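Local coordinates for putative ATP-grasp superfamily protein (Archaeoglobus fulgidus, PDB 3DF7) that is of unknown function but, as a putative member of the ATP-grasp superfamily, probably binds ATP, at residues F5-F9 with A10-E14; D61-E64 with K65-K69; T86-K89 with K90-Y94. All coordinates share one frame; numbering follows the deposited sequence.

Overall arrangement
The three contacts belong to one layered region: contact 1 runs off the end of parallel strand 3-8 into a helical turn, while contacts 2 and 3 are turns of helices 63-67 and 83-92. Their centres lie about 12 Å (1 and 2), 14 Å (1 and 3) and 11 Å (2 and 3) apart. F5 of contact 1 packs against contact 2, its CD2 3.4 Å from L67 CD2, and F7 meets L87 of contact 3. Contacts 2 and 3 are tied by a salt bridge of 2.7 Å between E64 OE2 and K90 NZ. A bound acetate, probably from the crystallisation liquor, lies about 3 Å from the side chain of E8 in contact 1.

Contact 1: F5-F9 with A10-E14; sequences FLFEF and ATCGE
E8 reaches A10 and T11 because its chain first extends, with CG anti to the backbone N (chi1 -173°), and then bends at chi2 (-80°), which turns the carboxylate back over the start of the helical turn. T11 answers with OG1 beside its own backbone N (chi1 -52°), on the side of the glutamate. E8 therefore acts as a side-chain N-cap. OE1 takes two donors, lying 2.7 Å from T11 N on its syn side and 2.7 Å from T11 OG1, which comes nearly along the C-O axis. OE2 is met by A10 N at 2.9 Å from above the carboxylate plane. This grip on both oxygens fixes the rotation of the carboxylate, and the helix start may stabilise a negative charge there, although the acetate close by leaves the charge state uncertain.

The backbone closes the turn through C12 N to E8 O at 2.8 Å and G13 N to F9 O at 2.7 Å. C12 CB lies 3.5 Å from F7 CE1, with its sulfur oblique to the same ring, and SG accepts a weak bond from E8 N. At the far end, F9 CZ touches E14 CB at 3.5 Å while E14 N sits over one face of the F9 ring. G13, without a side chain, passes close to that ring.

The strand feeding this turn pairs in parallel with strands 40-42 and 72-76; F28 of helix 18-35 packs on both E8 and T11, whereas F5 faces helix 63-67.

Contact 2: D61-E64 with K65-K69; sequences DSME and KYLEK
K65 begins the second half of this short helix with a weak bond from its N to S62 O, 3.2 Å away, and its CB rests near the same oxygen. Its chain bends at chi2 and chi4, bringing NZ to 4.0 Å from E64 OE1, beyond a salt bridge, though the opposite charges may still attract weakly. The stronger partner of E64 is K90, which pairs with OE2.

Y66 turns its ring edge to the backbone: CD1 approaches S62 O at 3.3 Å, the oxygen lying near the ring plane. The OH bonds to D58, which anchors the far end of the ring. Y66 N gives a weak bond to M63 O, and L67 N makes a straighter one to that oxygen at 3.0 Å (163°); one carbonyl thus receives two N-H groups.

L67 also lies side by side with selenomethionine M63, both side chains pointing the same way, M63 CE 4.0 Å from L67 CD1. M63 CG sits between the backbone N and the carbonyl carbon (chi1 54°), and the chain bends again at chi3 to carry CE there. E68 N then bonds to E64 O at 2.9 Å, and E68 CG packs over that same oxygen. K69 N bonds back to Y66 O, 3.1 Å away.

M63 and L67 press on F5 of strand 3-8 and on helix 83-92, while K65 is exposed: an amphipathic helix in the crossover between parallel strands 40-42 and 72-76, consistent with the alpha/beta fold of a pre-ATP-grasp domain.

Contact 3: T86-K89 with K90-Y94; sequences TLTK and KAEKY
T86, L87 and T88 offer their carbonyls to K90, A91 and E92 in three successive alpha-helical bonds, from K90 N to T86 O and A91 N to L87 O at 3.0 Å each and from E92 N to T88 O at 2.9 Å. The side chains follow the helix surface. E92 CG, anti to its carbonyl carbon (chi1 -64°), comes back over the previous turn, 3.0 Å from T88 O and 4.1 Å from the methyl CG2 of T88, so the two side chains slant across one another. Beyond CG the glutamate is extended, and OE1 runs alongside the backbone to 3.5 Å from K89 CA before bonding to S102 OG at the start of helix 102-108. Shortening this residue to an alanine would probably leave S102 OG without its carboxylate mate and remove the CG methylene that lies against T88 O.

The helix is the crossover of the beta-alpha-beta unit formed by strand 72-76, helix 83-92 and strand 96-97. Its inner face is apolar: L87 and A91 both touch I75 of strand 72-76. T88 faces I105 of helix 102-108, and its OG1 bonds to L84 O one turn earlier.

The two lysines diverge. K90 keeps CB 3.4 Å from T86 O and stretches in a fully extended chain (chi1 174°) toward E64 of helix 63-67; K89, equally extended, touches S102, and its NZ makes a weak bond to Y85 OH. Further on, Y94 N bonds to A91 O at 2.8 Å, and the tyrosine ring packs against L67 and E68.

Contact 1: F5-F9 with A10-E14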
loop_
_atom_site.group_PDB
_atom_site.type_symbol
_atom_site.label_atom_id
_atom_site.label_comp_id
_atom_site.label_asym_id
_atom_site.label_seq_id
_atom_site.Cartn_x
_atom_site.Cartn_y
_atom_site.Cartn_z
ATOM N N PHE A 5 6.314 11.621 -12.828
ATOM C CA PHE A 5 5.396 10.765 -13.563
ATOM C C PHE A 5 4.664 9.969 -12.491
ATOM O O PHE A 5 5.274 9.157 -11.790
ATOM C CB PHE A 5 6.144 9.801 -14.493
ATOM C CG PHE A 5 5.262 8.746 -15.101
ATOM C CD1 PHE A 5 4.169 9.103 -15.892
ATOM C CD2 PHE A 5 5.506 7.395 -14.868
ATOM C CE1 PHE A 5 3.330 8.129 -16.439
ATOM C CE2 PHE A 5 4.672 6.413 -15.411
ATOM C CZ PHE A 5 3.584 6.785 -16.199
ATOM N N LEU A 6 3.367 10.231 -12.349
ATOM C CA LEU A 6 2.534 9.551 -11.362
ATOM C C LEU A 6 1.617 8.566 -12.080
ATOM O O LEU A 6 0.883 8.944 -12.997
ATOM C CB LEU A 6 1.687 10.568 -10.588
ATOM C CG LEU A 6 0.785 9.986 -9.495
ATOM C CD1 LEU A 6 1.661 9.384 -8.422
ATOM C CD2 LEU A 6 -0.127 11.065 -8.906
ATOM N N PHE A 7 1.652 7.309 -11.650
ATOM C CA PHE A 7 0.846 6.265 -12.273
ATOM C C PHE A 7 0.275 5.266 -11.261
ATOM O O PHE A 7 1.003 4.744 -10.419
ATOM C CB PHE A 7 1.713 5.511 -13.290
ATOM C CG PHE A 7 1.042 4.309 -13.908
ATOM C CD1 PHE A 7 0.412 4.401 -15.148
ATOM C CD2 PHE A 7 1.048 3.079 -13.249
ATOM C CE1 PHE A 7 -0.198 3.285 -15.720
ATOM C CE2 PHE A 7 0.439 1.958 -13.808
ATOM C CZ PHE A 7 -0.187 2.060 -15.049
ATOM N N GLU A 8 -1.027 5.009 -11.350
ATOM C CA GLU A 8 -1.678 4.021 -10.485
ATOM C C GLU A 8 -2.431 3.100 -11.448
ATOM O O GLU A 8 -3.145 3.570 -12.339
ATOM C CB GLU A 8 -2.630 4.688 -9.491
ATOM C CG GLU A 8 -3.211 3.727 -8.456
ATOM C CD GLU A 8 -4.360 2.909 -9.006
ATOM O OE1 GLU A 8 -5.232 3.509 -9.670
ATOM O OE2 GLU A 8 -4.403 1.679 -8.772
ATOM N N PHE A 9 -2.264 1.793 -11.271
ATOM C CA PHE A 9 -2.855 0.812 -12.181
ATOM C C PHE A 9 -4.353 0.880 -12.482
ATOM O O PHE A 9 -4.741 0.866 -13.648
ATOM C CB PHE A 9 -2.500 -0.604 -11.728
ATOM C CG PHE A 9 -2.692 -1.644 -12.796
ATOM C CD1 PHE A 9 -1.897 -1.636 -13.944
ATOM C CD2 PHE A 9 -3.667 -2.624 -12.664
ATOM C CE1 PHE A 9 -2.072 -2.590 -14.948
ATOM C CE2 PHE A 9 -3.854 -3.583 -13.660
ATOM C CZ PHE A 9 -3.055 -3.566 -14.806
ATOM N N ALA A 10 -5.196 0.943 -11.459
ATOM C CA ALA A 10 -6.637 1.000 -11.698
ATOM C C ALA A 10 -7.081 2.273 -12.415
ATOM O O ALA A 10 -7.980 2.241 -13.254
ATOM C CB ALA A 10 -7.398 0.865 -10.380
ATOM N N THR A 11 -6.443 3.388 -12.083
ATOM C CA THR A 11 -6.789 4.684 -12.656
ATOM C C THR A 11 -6.186 4.959 -14.034
ATOM O O THR A 11 -6.800 5.643 -14.861
ATOM C CB THR A 11 -6.354 5.822 -11.694
ATOM O OG1 THR A 11 -6.882 5.569 -10.384
ATOM C CG2 THR A 11 -6.861 7.178 -12.186
ATOM N N CYS A 12 -5.008 4.399 -14.290
ATOM C CA CYS A 12 -4.296 4.650 -15.541
ATOM C C CYS A 12 -3.954 3.435 -16.402
ATOM O O CYS A 12 -3.547 3.593 -17.553
ATOM C CB CYS A 12 -2.986 5.380 -15.222
ATOM S SG CYS A 12 -3.093 6.573 -13.851
ATOM N N GLY A 13 -4.103 2.236 -15.853
ATOM C CA GLY A 13 -3.739 1.047 -16.606
ATOM C C GLY A 13 -4.885 0.252 -17.198
ATOM O O GLY A 13 -5.670 0.771 -17.990
ATOM N N GLU A 14 -4.961 -1.017 -16.813
ATOM C CA GLU A 14 -5.999 -1.923 -17.288
ATOM C C GLU A 14 -7.226 -1.800 -16.395
ATOM O O GLU A 14 -7.132 -1.356 -15.252
ATOM C CB GLU A 14 -5.490 -3.368 -17.247
ATOM C CG GLU A 14 -4.339 -3.665 -18.201
ATOM C CD GLU A 14 -4.794 -3.784 -19.646
ATOM O OE1 GLU A 14 -5.651 -4.650 -19.927
ATOM O OE2 GLU A 14 -4.299 -3.015 -20.496
#

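Contact 2: D61-E64 with K65-K69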
loop_
_atom_site.group_PDB
_atom_site.type_symbol
_atom_site.label_atom_id
_atom_site.label_comp_id
_atom_site.label_asym_id
_atom_site.label_seq_id
_atom_site.Cartn_x
_atom_site.Cartn_y
_atom_site.Cartn_z
ATOM N N ASP A 61 0.172 1.686 -22.591
ATOM C CA ASP A 61 1.089 1.199 -23.614
ATOM C C ASP A 61 2.016 2.321 -24.089
ATOM O O ASP A 61 3.039 2.063 -24.723
ATOM C CB ASP A 61 0.316 0.633 -24.811
ATOM C CG ASP A 61 -0.362 -0.682 -24.495
ATOM O OD1 ASP A 61 -0.966 -1.282 -25.407
ATOM O OD2 ASP A 61 -0.293 -1.114 -23.327
ATOM N N SER A 62 1.662 3.565 -23.772
ATOM C CA SER A 62 2.476 4.714 -24.175
ATOM C C SER A 62 3.217 5.365 -23.006
ATOM O O SER A 62 3.741 6.475 -23.141
ATOM C CB SER A 62 1.599 5.773 -24.852
ATOM O OG SER A 62 1.022 5.283 -26.048
HETATM N N MSE A 63 3.280 4.679 -21.866
HETATM C CA MSE A 63 3.949 5.253 -20.698
HETATM C C MSE A 63 5.427 5.614 -20.887
HETATM O O MSE A 63 5.941 6.509 -20.217
HETATM C CB MSE A 63 3.776 4.347 -19.473
HETATM C CG MSE A 63 4.188 2.920 -19.650
HETATM SE SE MSE A 63 3.758 1.903 -18.036
HETATM C CE MSE A 63 4.989 2.759 -16.896
ATOM N N GLU A 64 6.103 4.944 -21.815
ATOM C CA GLU A 64 7.511 5.225 -22.075
ATOM C C GLU A 64 7.685 6.703 -22.422
ATOM O O GLU A 64 8.587 7.369 -21.915
ATOM C CB GLU A 64 8.021 4.377 -23.248
ATOM C CG GLU A 64 7.605 2.913 -23.223
ATOM C CD GLU A 64 6.141 2.714 -23.582
ATOM O OE1 GLU A 64 5.724 3.182 -24.664
ATOM O OE2 GLU A 64 5.410 2.090 -22.787
ATOM N N LYS A 65 6.804 7.204 -23.286
ATOM C CA LYS A 65 6.840 8.593 -23.737
ATOM C C LYS A 65 6.772 9.593 -22.586
ATOM O O LYS A 65 7.339 10.686 -22.665
ATOM C CB LYS A 65 5.689 8.851 -24.712
ATOM C CG LYS A 65 5.708 7.938 -25.930
ATOM C CD LYS A 65 6.947 8.183 -26.781
ATOM C CE LYS A 65 7.160 7.070 -27.792
ATOM N NZ LYS A 65 7.522 5.783 -27.122
ATOM N N TYR A 66 6.070 9.218 -21.521
ATOM C CA TYR A 66 5.940 10.082 -20.356
ATOM C C TYR A 66 7.173 9.954 -19.469
ATOM O O TYR A 66 7.673 10.946 -18.939
ATOM C CB TYR A 66 4.673 9.724 -19.573
ATOM C CG TYR A 66 3.405 9.988 -20.351
ATOM C CD1 TYR A 66 2.981 9.113 -21.353
ATOM C CD2 TYR A 66 2.649 11.134 -20.114
ATOM C CE1 TYR A 66 1.831 9.376 -22.098
ATOM C CE2 TYR A 66 1.501 11.408 -20.858
ATOM C CZ TYR A 66 1.099 10.525 -21.844
ATOM O OH TYR A 66 -0.035 10.791 -22.570
ATOM N N LEU A 67 7.668 8.729 -19.320
ATOM C CA LEU A 67 8.858 8.484 -18.511
ATOM C C LEU A 67 10.074 9.212 -19.080
ATOM O O LEU A 67 10.924 9.696 -18.332
ATOM C CB LEU A 67 9.150 6.982 -18.445
ATOM C CG LEU A 67 8.260 6.164 -17.510
ATOM C CD1 LEU A 67 8.440 4.674 -17.776
ATOM C CD2 LEU A 67 8.611 6.510 -16.071
ATOM N N GLU A 68 10.147 9.288 -20.406
ATOM C CA GLU A 68 11.259 9.946 -21.088
ATOM C C GLU A 68 11.320 11.446 -20.804
ATOM O O GLU A 68 12.365 12.075 -20.975
ATOM C CB GLU A 68 11.154 9.732 -22.604
ATOM C CG GLU A 68 11.104 8.275 -23.038
ATOM C CD GLU A 68 10.942 8.113 -24.541
ATOM O OE1 GLU A 68 10.058 8.775 -25.126
ATOM O OE2 GLU A 68 11.694 7.313 -25.140
ATOM N N LYS A 69 10.201 12.017 -20.371
ATOM C CA LYS A 69 10.137 13.447 -20.086
ATOM C C LYS A 69 9.984 13.764 -18.597
ATOM O O LYS A 69 9.705 14.903 -18.225
ATOM C CB LYS A 69 8.970 14.069 -20.855
ATOM C CG LYS A 69 9.036 13.876 -22.370
ATOM C CD LYS A 69 10.166 14.688 -22.989
ATOM C CE LYS A 69 10.226 14.505 -24.503
ATOM N NZ LYS A 69 10.572 13.103 -24.895
#

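Contact 3: T86-K89 with K90-Y94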
loop_
_atom_site.group_PDB
_atom_site.type_symbol
_atom_site.label_atom_id
_atom_site.label_comp_id
_atom_site.label_asym_id
_atom_site.label_seq_id
_atom_site.Cartn_x
_atom_site.Cartn_y
_atom_site.Cartn_z
ATOM N N THR A 86 7.288 -5.513 -12.509
ATOM C CA THR A 86 7.613 -5.224 -13.903
ATOM C C THR A 86 7.468 -3.753 -14.274
ATOM O O THR A 86 8.305 -3.206 -14.995
ATOM C CB THR A 86 6.771 -6.096 -14.867
ATOM O OG1 THR A 86 5.382 -5.765 -14.746
ATOM C CG2 THR A 86 6.960 -7.564 -14.532
ATOM N N LEU A 87 6.423 -3.105 -13.766
ATOM C CA LEU A 87 6.211 -1.696 -14.065
ATOM C C LEU A 87 7.342 -0.854 -13.490
ATOM O O LEU A 87 7.863 0.045 -14.156
ATOM C CB LEU A 87 4.867 -1.229 -13.503
ATOM C CG LEU A 87 3.628 -1.814 -14.185
ATOM C CD1 LEU A 87 2.383 -1.423 -13.408
ATOM C CD2 LEU A 87 3.543 -1.314 -15.621
ATOM N N THR A 88 7.733 -1.155 -12.257
ATOM C CA THR A 88 8.803 -0.409 -11.607
ATOM C C THR A 88 10.145 -0.642 -12.297
ATOM O O THR A 88 10.901 0.300 -12.538
ATOM C CB THR A 88 8.930 -0.797 -10.123
ATOM O OG1 THR A 88 7.672 -0.587 -9.468
ATOM C CG2 THR A 88 9.995 0.055 -9.443
ATOM N N LYS A 89 10.434 -1.898 -12.615
ATOM C CA LYS A 89 11.688 -2.248 -13.275
ATOM C C LYS A 89 11.817 -1.494 -14.598
ATOM O O LYS A 89 12.906 -1.059 -14.977
ATOM C CB LYS A 89 11.739 -3.757 -13.524
ATOM C CG LYS A 89 13.077 -4.264 -14.047
ATOM C CD LYS A 89 13.044 -5.772 -14.225
ATOM C CE LYS A 89 14.363 -6.295 -14.771
ATOM N NZ LYS A 89 14.294 -7.759 -15.009
ATOM N N LYS A 90 10.695 -1.341 -15.292
ATOM C CA LYS A 90 10.661 -0.634 -16.567
ATOM C C LYS A 90 10.938 0.850 -16.349
ATOM O O LYS A 90 11.733 1.457 -17.067
ATOM C CB LYS A 90 9.291 -0.818 -17.229
ATOM C CG LYS A 90 9.091 -0.013 -18.509
ATOM C CD LYS A 90 7.727 -0.288 -19.132
ATOM C CE LYS A 90 7.512 0.537 -20.390
ATOM N NZ LYS A 90 6.236 0.179 -21.071
ATOM N N ALA A 91 10.287 1.429 -15.345
ATOM C CA ALA A 91 10.458 2.845 -15.039
ATOM C C ALA A 91 11.872 3.201 -14.566
ATOM O O ALA A 91 12.396 4.258 -14.910
ATOM C CB ALA A 91 9.432 3.271 -13.993
ATOM N N GLU A 92 12.488 2.319 -13.785
ATOM C CA GLU A 92 13.834 2.561 -13.265
ATOM C C GLU A 92 14.845 2.933 -14.345
ATOM O O GLU A 92 15.819 3.631 -14.079
ATOM C CB GLU A 92 14.348 1.326 -12.524
ATOM C CG GLU A 92 13.563 0.968 -11.281
ATOM C CD GLU A 92 14.127 -0.254 -10.589
ATOM O OE1 GLU A 92 14.393 -1.256 -11.289
ATOM O OE2 GLU A 92 14.298 -0.214 -9.352
ATOM N N LYS A 93 14.610 2.450 -15.559
ATOM C CA LYS A 93 15.503 2.711 -16.680
ATOM C C LYS A 93 15.451 4.166 -17.147
ATOM O O LYS A 93 16.296 4.591 -17.934
ATOM C CB LYS A 93 15.139 1.781 -17.844
ATOM C CG LYS A 93 16.038 1.876 -19.077
ATOM C CD LYS A 93 17.432 1.279 -18.846
ATOM C CE LYS A 93 18.351 2.230 -18.093
ATOM N NZ LYS A 93 19.701 1.635 -17.877
ATOM N N TYR A 94 14.481 4.934 -16.649
ATOM C CA TYR A 94 14.328 6.325 -17.074
ATOM C C TYR A 94 14.693 7.442 -16.108
ATOM O O TYR A 94 15.480 8.323 -16.452
ATOM C CB TYR A 94 12.900 6.572 -17.561
ATOM C CG TYR A 94 12.530 5.758 -18.770
ATOM C CD1 TYR A 94 12.106 4.439 -18.639
ATOM C CD2 TYR A 94 12.643 6.291 -20.054
ATOM C CE1 TYR A 94 11.804 3.668 -19.757
ATOM C CE2 TYR A 94 12.347 5.526 -21.179
ATOM C CZ TYR A 94 11.930 4.217 -21.021
ATOM O OH TYR A 94 11.652 3.446 -22.125
#